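Local coordinates for Ifi204 (Mus musculus domesticus, PDB 5YZW), which probably senses DNA in innate immunity, as an interferon-inducible PYHIN-family protein that recognises DNA through its HIN domains, at residues F22-K27 and K47-A52; M32-V37 and R167-E172. All coordinates share one frame; numbering follows the deposited sequence.

How the interactions relate
Strand 30-38 carries one side of interaction 2 and pairs antiparallel, within a mixed sheet, with both strands that supply interaction 1, 11-25 and 43-48. Interaction 1 joins the ends of these two flanking strands at the surface; interaction 2 leaves the face of the central strand for the other half of the chain and lies near the centre of the molecule. The centres of interaction 1 and interaction 2 are about 12 Å apart. Backbone bonds tie them together: Val48 N to Phe33 O and Phe22 N to Met32 O, each probably a hydrogen bond at 3.0 Å. His187 touches both, its ring against Tyr24 and Phe49 and its carbonyl O taking the His34 NE2 hydrogen bond.

Interaction 1. Residues F22-K27 and K47-A52; sequences FTYDLK and KVFDTA
Tyr24 and Phe49 form an offset edge-to-face aromatic pair, the edge of Phe49 turned toward the face of Tyr24. The ring centroids are 5.7 Å apart and the planes are inclined at 64°. Phe49 leads with CD1, which lies 3.7 Å from Tyr24 OH and 3.9 Å from Tyr24 CZ, so the phenol end of the tyrosine does the touching. Tyr24 reaches across with CG between its backbone N and carbonyl carbon (chi1 68°), and the two side chains cross at about a right angle. The pair bridges the ends of the two strands that flank strand 30-38 in an OB fold: strand 11-25 turns a corner at Tyr24 and strand 43-48 has just ended. His187 meets both rings edge-to-face, and Tyr78 lies nearly parallel to Phe49. Polar contact across the gap is made through one water, which sits in the plane of the Tyr24 ring, 2.8 Å from Tyr24 OH, and donates to Phe49 O at 3.1 Å. Each segment then bends in an Asx turn: Asp25 OD1 accepts from Lys27 N, approached nearly along its C-O bond though the N-H is bent to 131°, whereas Asp50 OD1 takes Ala52 N from above the carboxylate plane. Asp25 OD2 also forms a salt bridge with Arg186.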
ATOM      1  N   PHE A  22      -1.658 -11.603  -2.835  1.00 44.73           N
ATOM      2  CA  PHE A  22      -0.321 -12.039  -3.209  1.00 54.56           C
ATOM      3  C   PHE A  22       0.298 -12.738  -2.011  1.00 47.58           C
ATOM      4  O   PHE A  22      -0.142 -12.569  -0.862  1.00 48.49           O
ATOM      5  CB  PHE A  22       0.550 -10.863  -3.690  1.00 51.72           C
ATOM      6  CG  PHE A  22       0.788  -9.807  -2.636  1.00 49.21           C
ATOM      7  CD1 PHE A  22      -0.086  -8.739  -2.490  1.00 45.77           C
ATOM      8  CD2 PHE A  22       1.887  -9.892  -1.793  1.00 49.89           C
ATOM      9  CE1 PHE A  22       0.128  -7.774  -1.515  1.00 45.09           C
ATOM     10  CE2 PHE A  22       2.106  -8.950  -0.819  1.00 46.89           C
ATOM     11  CZ  PHE A  22       1.233  -7.875  -0.678  1.00 47.37           C
ATOM     12  N   THR A  23       1.275 -13.582  -2.316  1.00 45.54           N
ATOM     13  CA  THR A  23       2.014 -14.340  -1.319  1.00 48.00           C
ATOM     14  C   THR A  23       3.158 -13.499  -0.773  1.00 59.74           C
ATOM     15  O   THR A  23       4.064 -13.117  -1.519  1.00 61.09           O
ATOM     16  CB  THR A  23       2.536 -15.634  -1.944  1.00 57.41           C
ATOM     17  OG1 THR A  23       1.502 -16.237  -2.741  1.00 62.08           O
ATOM     18  CG2 THR A  23       3.038 -16.603  -0.892  1.00 45.98           C
ATOM     19  N   TYR A  24       3.113 -13.210   0.522  1.00 56.76           N
ATOM     20  CA  TYR A  24       4.157 -12.421   1.151  1.00 65.50           C
ATOM     21  C   TYR A  24       5.107 -13.267   1.981  1.00 65.53           C
ATOM     22  O   TYR A  24       6.205 -12.805   2.298  1.00 65.08           O
ATOM     23  CB  TYR A  24       3.545 -11.318   2.023  1.00 56.45           C
ATOM     24  CG  TYR A  24       2.820 -11.804   3.256  1.00 55.77           C
ATOM     25  CD1 TYR A  24       1.478 -12.195   3.198  1.00 55.40           C
ATOM     26  CD2 TYR A  24       3.468 -11.854   4.484  1.00 52.41           C
ATOM     27  CE1 TYR A  24       0.811 -12.648   4.334  1.00 49.10           C
ATOM     28  CE2 TYR A  24       2.809 -12.292   5.624  1.00 53.83           C
ATOM     29  CZ  TYR A  24       1.481 -12.685   5.542  1.00 51.22           C
ATOM     30  OH  TYR A  24       0.830 -13.130   6.659  1.00 52.75           O
ATOM     31  N   ASP A  25       4.721 -14.488   2.336  1.00 67.08           N
ATOM     32  CA  ASP A  25       5.628 -15.440   2.976  1.00 64.41           C
ATOM     33  C   ASP A  25       5.585 -16.699   2.114  1.00 66.80           C
ATOM     34  O   ASP A  25       4.622 -17.474   2.179  1.00 63.62           O
ATOM     35  CB  ASP A  25       5.223 -15.681   4.434  1.00 63.39           C
ATOM     36  CG  ASP A  25       6.102 -16.708   5.145  1.00 76.70           C
ATOM     37  OD1 ASP A  25       6.693 -17.582   4.479  1.00 79.30           O
ATOM     38  OD2 ASP A  25       6.204 -16.633   6.390  1.00 78.44           O
ATOM     39  N   LEU A  26       6.627 -16.894   1.293  1.00 54.75           N
ATOM     40  CA  LEU A  26       6.606 -17.993   0.335  1.00 58.39           C
ATOM     41  C   LEU A  26       6.734 -19.350   1.006  1.00 66.28           C
ATOM     42  O   LEU A  26       6.324 -20.353   0.416  1.00 69.85           O
ATOM     43  CB  LEU A  26       7.719 -17.837  -0.709  1.00 74.52           C
ATOM     44  CG  LEU A  26       7.412 -16.924  -1.904  1.00 83.79           C
ATOM     45  CD1 LEU A  26       8.596 -16.869  -2.881  1.00 85.90           C
ATOM     46  CD2 LEU A  26       6.124 -17.332  -2.621  1.00 82.19           C
ATOM     47  N   LYS A  27       7.279 -19.403   2.223  1.00 64.65           N
ATOM     48  CA  LYS A  27       7.504 -20.686   2.885  1.00 64.05           C
ATOM     49  C   LYS A  27       6.188 -21.380   3.210  1.00 54.90           C
ATOM     50  O   LYS A  27       6.032 -22.583   2.959  1.00 55.05           O
ATOM     51  CB  LYS A  27       8.328 -20.481   4.156  1.00 74.60           C
ATOM     52  CG  LYS A  27       8.628 -21.762   4.920  1.00 80.84           C
ATOM     53  CD  LYS A  27       9.885 -21.605   5.776  1.00 91.19           C
ATOM     54  CE  LYS A  27      10.089 -22.809   6.686  1.00 97.17           C
ATOM     55  NZ  LYS A  27      11.312 -22.664   7.530  1.00104.54           N
ATOM     56  N   LYS A  47      -4.230  -3.484   5.753  1.00 41.50           N
ATOM     57  CA  LYS A  47      -3.590  -4.752   5.446  1.00 41.41           C
ATOM     58  C   LYS A  47      -4.549  -5.874   5.816  1.00 45.39           C
ATOM     59  O   LYS A  47      -4.912  -6.025   6.989  1.00 44.99           O
ATOM     60  CB  LYS A  47      -2.281  -4.890   6.216  1.00 39.67           C
ATOM     61  CG  LYS A  47      -1.113  -4.143   5.578  1.00 36.40           C
ATOM     62  CD  LYS A  47       0.047  -3.991   6.576  1.00 42.20           C
ATOM     63  CE  LYS A  47       1.314  -3.426   5.908  1.00 43.97           C
ATOM     64  NZ  LYS A  47       2.417  -3.377   6.897  1.00 41.11           N
ATOM     65  N   VAL A  48      -4.962  -6.648   4.818  1.00 38.12           N
ATOM     66  CA  VAL A  48      -5.936  -7.720   4.979  1.00 41.99           C
ATOM     67  C   VAL A  48      -5.182  -9.033   4.892  1.00 45.32           C
ATOM     68  O   VAL A  48      -4.683  -9.404   3.818  1.00 43.04           O
ATOM     69  CB  VAL A  48      -7.043  -7.637   3.924  1.00 43.47           C
ATOM     70  CG1 VAL A  48      -8.005  -8.809   4.073  1.00 50.11           C
ATOM     71  CG2 VAL A  48      -7.774  -6.287   4.053  1.00 41.12           C
ATOM     72  N   PHE A  49      -5.083  -9.739   6.024  1.00 42.13           N
ATOM     73  CA  PHE A  49      -4.347 -11.000   6.081  1.00 48.32           C
ATOM     74  C   PHE A  49      -5.228 -12.244   5.969  1.00 53.66           C
ATOM     75  O   PHE A  49      -4.689 -13.355   5.915  1.00 51.13           O
ATOM     76  CB  PHE A  49      -3.525 -11.065   7.374  1.00 50.44           C
ATOM     77  CG  PHE A  49      -2.452 -10.015   7.453  1.00 53.85           C
ATOM     78  CD1 PHE A  49      -1.295 -10.129   6.690  1.00 51.76           C
ATOM     79  CD2 PHE A  49      -2.610  -8.899   8.267  1.00 41.53           C
ATOM     80  CE1 PHE A  49      -0.300  -9.159   6.752  1.00 50.14           C
ATOM     81  CE2 PHE A  49      -1.623  -7.935   8.332  1.00 50.15           C
ATOM     82  CZ  PHE A  49      -0.461  -8.069   7.571  1.00 55.19           C
ATOM     83  N   ASP A  50      -6.559 -12.097   5.939  1.00 49.26           N
ATOM     84  CA  ASP A  50      -7.477 -13.183   5.579  1.00 50.85           C
ATOM     85  C   ASP A  50      -8.027 -12.852   4.194  1.00 50.49           C
ATOM     86  O   ASP A  50      -9.002 -12.102   4.064  1.00 44.62           O
ATOM     87  CB  ASP A  50      -8.605 -13.330   6.602  1.00 50.91           C
ATOM     88  CG  ASP A  50      -9.448 -14.579   6.376  1.00 54.25           C
ATOM     89  OD1 ASP A  50      -9.358 -15.195   5.290  1.00 48.68           O
ATOM     90  OD2 ASP A  50     -10.219 -14.940   7.288  1.00 53.24           O
ATOM     91  N   THR A  51      -7.411 -13.423   3.159  1.00 44.67           N
ATOM     92  CA  THR A  51      -7.782 -13.017   1.812  1.00 43.50           C
ATOM     93  C   THR A  51      -9.116 -13.586   1.376  1.00 47.31           C
ATOM     94  O   THR A  51      -9.571 -13.265   0.267  1.00 45.24           O
ATOM     95  CB  THR A  51      -6.661 -13.384   0.819  1.00 39.08           C
ATOM     96  OG1 THR A  51      -6.399 -14.791   0.875  1.00 43.90           O
ATOM     97  CG2 THR A  51      -5.401 -12.630   1.203  1.00 38.56           C
ATOM     98  N   ALA A  52      -9.788 -14.374   2.222  1.00 43.77           N
ATOM     99  CA  ALA A  52     -11.188 -14.666   1.933  1.00 53.30           C
ATOM    100  C   ALA A  52     -11.981 -13.377   1.773  1.00 53.15           C
ATOM    101  O   ALA A  52     -12.964 -13.335   1.025  1.00 45.92           O
ATOM    102  CB  ALA A  52     -11.811 -15.542   3.027  1.00 45.31           C
TER
HETATM  103  O   HOH W   1      -1.661 -14.116   5.955  1.00 67.52           O

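Interaction 2. Residues M32-V37 and R167-E172; sequences MFHATV and RLVCFE
The imidazole of His34 presents one face to Val169, whose CG1 methyl sits over it in a CH-pi contact. That methyl is 3.6 Å from the ring centroid and only 16° off the ring normal; its closest ring atom is His34 CG, at 3.5 Å. Val169 CG1 is anti to the backbone N (chi1 180°), which carries this methyl out to the histidine, and the side chains of His34 and Val169 run antiparallel alongside one another. Cys170 meets the far end of the ring, its CB lying 3.6 Å from His34 CE1 in an oblique approach. The sulfur is more remote: Cys170 SG is 5.2 Å from the His34 ring centroid, again oblique. No hydrogen bond joins the two segments, but His34 NE2 is hydrogen-bonded to His187 O, which helps fix the rotation of the buried ring. Replacing this histidine by an alanine would remove the ring, and is likely to leave Val169 CG1 without its aromatic face and His187 O without this bond, opening a gap between the two segments. Cys170 owes its place to a corner in the chain, with phi and psi both near 60°: Cys170 and Phe171 lie opposite the single residue Val120, a G1 beta bulge. The contact thus joins two separate beta sheets, as expected where the tandem OB folds of a HIN domain pack together.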
ATOM      1  N   MET A  32      -1.971 -11.986   1.549  1.00 41.02           N
ATOM      2  CA  MET A  32      -2.508 -10.719   2.021  1.00 42.96           C
ATOM      3  C   MET A  32      -2.905  -9.899   0.799  1.00 47.03           C
ATOM      4  O   MET A  32      -2.529 -10.229  -0.330  1.00 43.95           O
ATOM      5  CB  MET A  32      -1.479  -9.986   2.889  1.00 43.62           C
ATOM      6  CG  MET A  32      -0.423  -9.262   2.073  1.00 49.20           C
ATOM      7  SD  MET A  32       0.865  -8.534   3.089  1.00 49.59           S
ATOM      8  CE  MET A  32       0.028  -7.044   3.654  1.00 46.83           C
ATOM      9  N   PHE A  33      -3.706  -8.844   1.020  1.00 39.46           N
ATOM     10  CA  PHE A  33      -3.784  -7.750   0.056  1.00 36.97           C
ATOM     11  C   PHE A  33      -3.852  -6.424   0.801  1.00 39.04           C
ATOM     12  O   PHE A  33      -4.012  -6.373   2.030  1.00 41.95           O
ATOM     13  CB  PHE A  33      -4.946  -7.891  -0.946  1.00 37.81           C
ATOM     14  CG  PHE A  33      -6.319  -7.967  -0.309  1.00 44.64           C
ATOM     15  CD1 PHE A  33      -7.023  -6.808  -0.002  1.00 39.45           C
ATOM     16  CD2 PHE A  33      -6.910  -9.185  -0.054  1.00 42.02           C
ATOM     17  CE1 PHE A  33      -8.326  -6.861   0.573  1.00 41.42           C
ATOM     18  CE2 PHE A  33      -8.203  -9.260   0.526  1.00 45.60           C
ATOM     19  CZ  PHE A  33      -8.898  -8.093   0.837  1.00 41.22           C
ATOM     20  N   HIS A  34      -3.683  -5.343   0.038  1.00 38.98           N
ATOM     21  CA  HIS A  34      -3.715  -3.975   0.541  1.00 40.67           C
ATOM     22  C   HIS A  34      -4.985  -3.300   0.042  1.00 45.86           C
ATOM     23  O   HIS A  34      -5.444  -3.572  -1.073  1.00 41.04           O
ATOM     24  CB  HIS A  34      -2.503  -3.163   0.060  1.00 37.72           C
ATOM     25  CG  HIS A  34      -1.221  -3.484   0.762  1.00 44.74           C
ATOM     26  ND1 HIS A  34      -0.804  -2.825   1.900  1.00 46.96           N
ATOM     27  CD2 HIS A  34      -0.241  -4.366   0.460  1.00 45.31           C
ATOM     28  CE1 HIS A  34       0.362  -3.313   2.284  1.00 45.22           C
ATOM     29  NE2 HIS A  34       0.722  -4.255   1.432  1.00 45.63           N
ATOM     30  N   ALA A  35      -5.553  -2.427   0.872  1.00 38.77           N
ATOM     31  CA  ALA A  35      -6.721  -1.648   0.497  1.00 42.76           C
ATOM     32  C   ALA A  35      -6.564  -0.241   1.044  1.00 40.74           C
ATOM     33  O   ALA A  35      -5.936  -0.030   2.089  1.00 40.96           O
ATOM     34  CB  ALA A  35      -8.032  -2.258   1.036  1.00 42.11           C
ATOM     35  N   THR A  36      -7.136   0.719   0.324  1.00 39.75           N
ATOM     36  CA  THR A  36      -7.360   2.065   0.832  1.00 41.98           C
ATOM     37  C   THR A  36      -8.859   2.243   1.062  1.00 45.02           C
ATOM     38  O   THR A  36      -9.661   1.869   0.196  1.00 44.77           O
ATOM     39  CB  THR A  36      -6.812   3.100  -0.152  1.00 39.30           C
ATOM     40  OG1 THR A  36      -5.386   2.961  -0.218  1.00 51.78           O
ATOM     41  CG2 THR A  36      -7.136   4.507   0.314  1.00 41.34           C
ATOM     42  N   VAL A  37      -9.244   2.718   2.253  1.00 43.85           N
ATOM     43  CA  VAL A  37     -10.657   2.889   2.609  1.00 40.55           C
ATOM     44  C   VAL A  37     -10.831   4.266   3.232  1.00 47.10           C
ATOM     45  O   VAL A  37      -9.858   4.943   3.566  1.00 42.36           O
ATOM     46  CB  VAL A  37     -11.194   1.807   3.571  1.00 34.89           C
ATOM     47  CG1 VAL A  37     -11.035   0.413   2.990  1.00 35.65           C
ATOM     48  CG2 VAL A  37     -10.563   1.924   4.962  1.00 35.12           C
ATOM     49  N   ARG A 167       3.564   1.157  -9.728  1.00 68.79           N
ATOM     50  CA  ARG A 167       2.717   1.387  -8.565  1.00 62.31           C
ATOM     51  C   ARG A 167       3.349   0.658  -7.387  1.00 56.62           C
ATOM     52  O   ARG A 167       3.460  -0.574  -7.402  1.00 61.86           O
ATOM     53  CB  ARG A 167       1.293   0.903  -8.808  1.00 59.79           C
ATOM     54  CG  ARG A 167       0.433   0.835  -7.534  1.00 53.34           C
ATOM     55  CD  ARG A 167      -0.989   0.440  -7.884  1.00 67.36           C
ATOM     56  NE  ARG A 167      -1.628   1.468  -8.702  1.00 77.43           N
ATOM     57  CZ  ARG A 167      -2.454   1.217  -9.716  1.00 83.96           C
ATOM     58  NH1 ARG A 167      -2.749  -0.037 -10.047  1.00 79.52           N
ATOM     59  NH2 ARG A 167      -2.991   2.223 -10.401  1.00 86.67           N
ATOM     60  N   LEU A 168       3.790   1.421  -6.389  1.00 53.41           N
ATOM     61  CA  LEU A 168       4.448   0.888  -5.204  1.00 51.57           C
ATOM     62  C   LEU A 168       3.504   0.976  -4.022  1.00 49.87           C
ATOM     63  O   LEU A 168       2.914   2.035  -3.771  1.00 50.31           O
ATOM     64  CB  LEU A 168       5.733   1.652  -4.873  1.00 52.40           C
ATOM     65  CG  LEU A 168       6.729   1.952  -5.992  1.00 56.48           C
ATOM     66  CD1 LEU A 168       7.695   3.039  -5.536  1.00 54.96           C
ATOM     67  CD2 LEU A 168       7.465   0.692  -6.333  1.00 58.98           C
ATOM     68  N   VAL A 169       3.384  -0.117  -3.276  1.00 49.97           N
ATOM     69  CA  VAL A 169       2.556  -0.125  -2.071  1.00 47.31           C
ATOM     70  C   VAL A 169       3.391  -0.632  -0.906  1.00 45.95           C
ATOM     71  O   VAL A 169       3.968  -1.726  -0.978  1.00 48.94           O
ATOM     72  CB  VAL A 169       1.296  -0.983  -2.239  1.00 45.51           C
ATOM     73  CG1 VAL A 169       0.493  -0.947  -0.953  1.00 41.79           C
ATOM     74  CG2 VAL A 169       0.495  -0.505  -3.444  1.00 44.32           C
ATOM     75  N   CYS A 170       3.475   0.173   0.151  1.00 40.62           N
ATOM     76  CA  CYS A 170       4.137  -0.204   1.397  1.00 34.93           C
ATOM     77  C   CYS A 170       5.614  -0.533   1.168  1.00 39.38           C
ATOM     78  O   CYS A 170       6.077  -1.627   1.480  1.00 40.58           O
ATOM     79  CB  CYS A 170       3.419  -1.382   2.055  1.00 32.84           C
ATOM     80  SG  CYS A 170       3.976  -1.734   3.754  1.00 44.90           S
ATOM     81  N   PHE A 171       6.341   0.443   0.618  1.00 41.33           N
ATOM     82  CA  PHE A 171       7.800   0.434   0.570  1.00 43.13           C
ATOM     83  C   PHE A 171       8.373   1.290   1.697  1.00 49.75           C
ATOM     84  O   PHE A 171       7.758   2.269   2.121  1.00 49.40           O
ATOM     85  CB  PHE A 171       8.297   0.955  -0.776  1.00 39.78           C
ATOM     86  CG  PHE A 171       8.301  -0.068  -1.848  1.00 40.48           C
ATOM     87  CD1 PHE A 171       7.139  -0.703  -2.231  1.00 41.60           C
ATOM     88  CD2 PHE A 171       9.496  -0.396  -2.505  1.00 47.00           C
ATOM     89  CE1 PHE A 171       7.139  -1.658  -3.233  1.00 46.67           C
ATOM     90  CE2 PHE A 171       9.501  -1.355  -3.491  1.00 55.41           C
ATOM     91  CZ  PHE A 171       8.324  -1.992  -3.856  1.00 50.40           C
ATOM     92  N   GLU A 172       9.572   0.938   2.176  1.00 50.50           N
ATOM     93  CA  GLU A 172      10.156   1.674   3.299  1.00 43.13           C
ATOM     94  C   GLU A 172      11.095   2.761   2.808  1.00 53.67           C
ATOM     95  O   GLU A 172      11.993   2.502   2.003  1.00 54.58           O
ATOM     96  CB  GLU A 172      10.900   0.762   4.277  1.00 49.36           C
ATOM     97  CG  GLU A 172      11.486   1.527   5.482  1.00 47.24           C
ATOM     98  CD  GLU A 172      12.099   0.627   6.560  1.00 62.20           C
ATOM     99  OE1 GLU A 172      12.038  -0.612   6.428  1.00 60.63           O
ATOM    100  OE2 GLU A 172      12.672   1.163   7.538  1.00 66.96           O
TER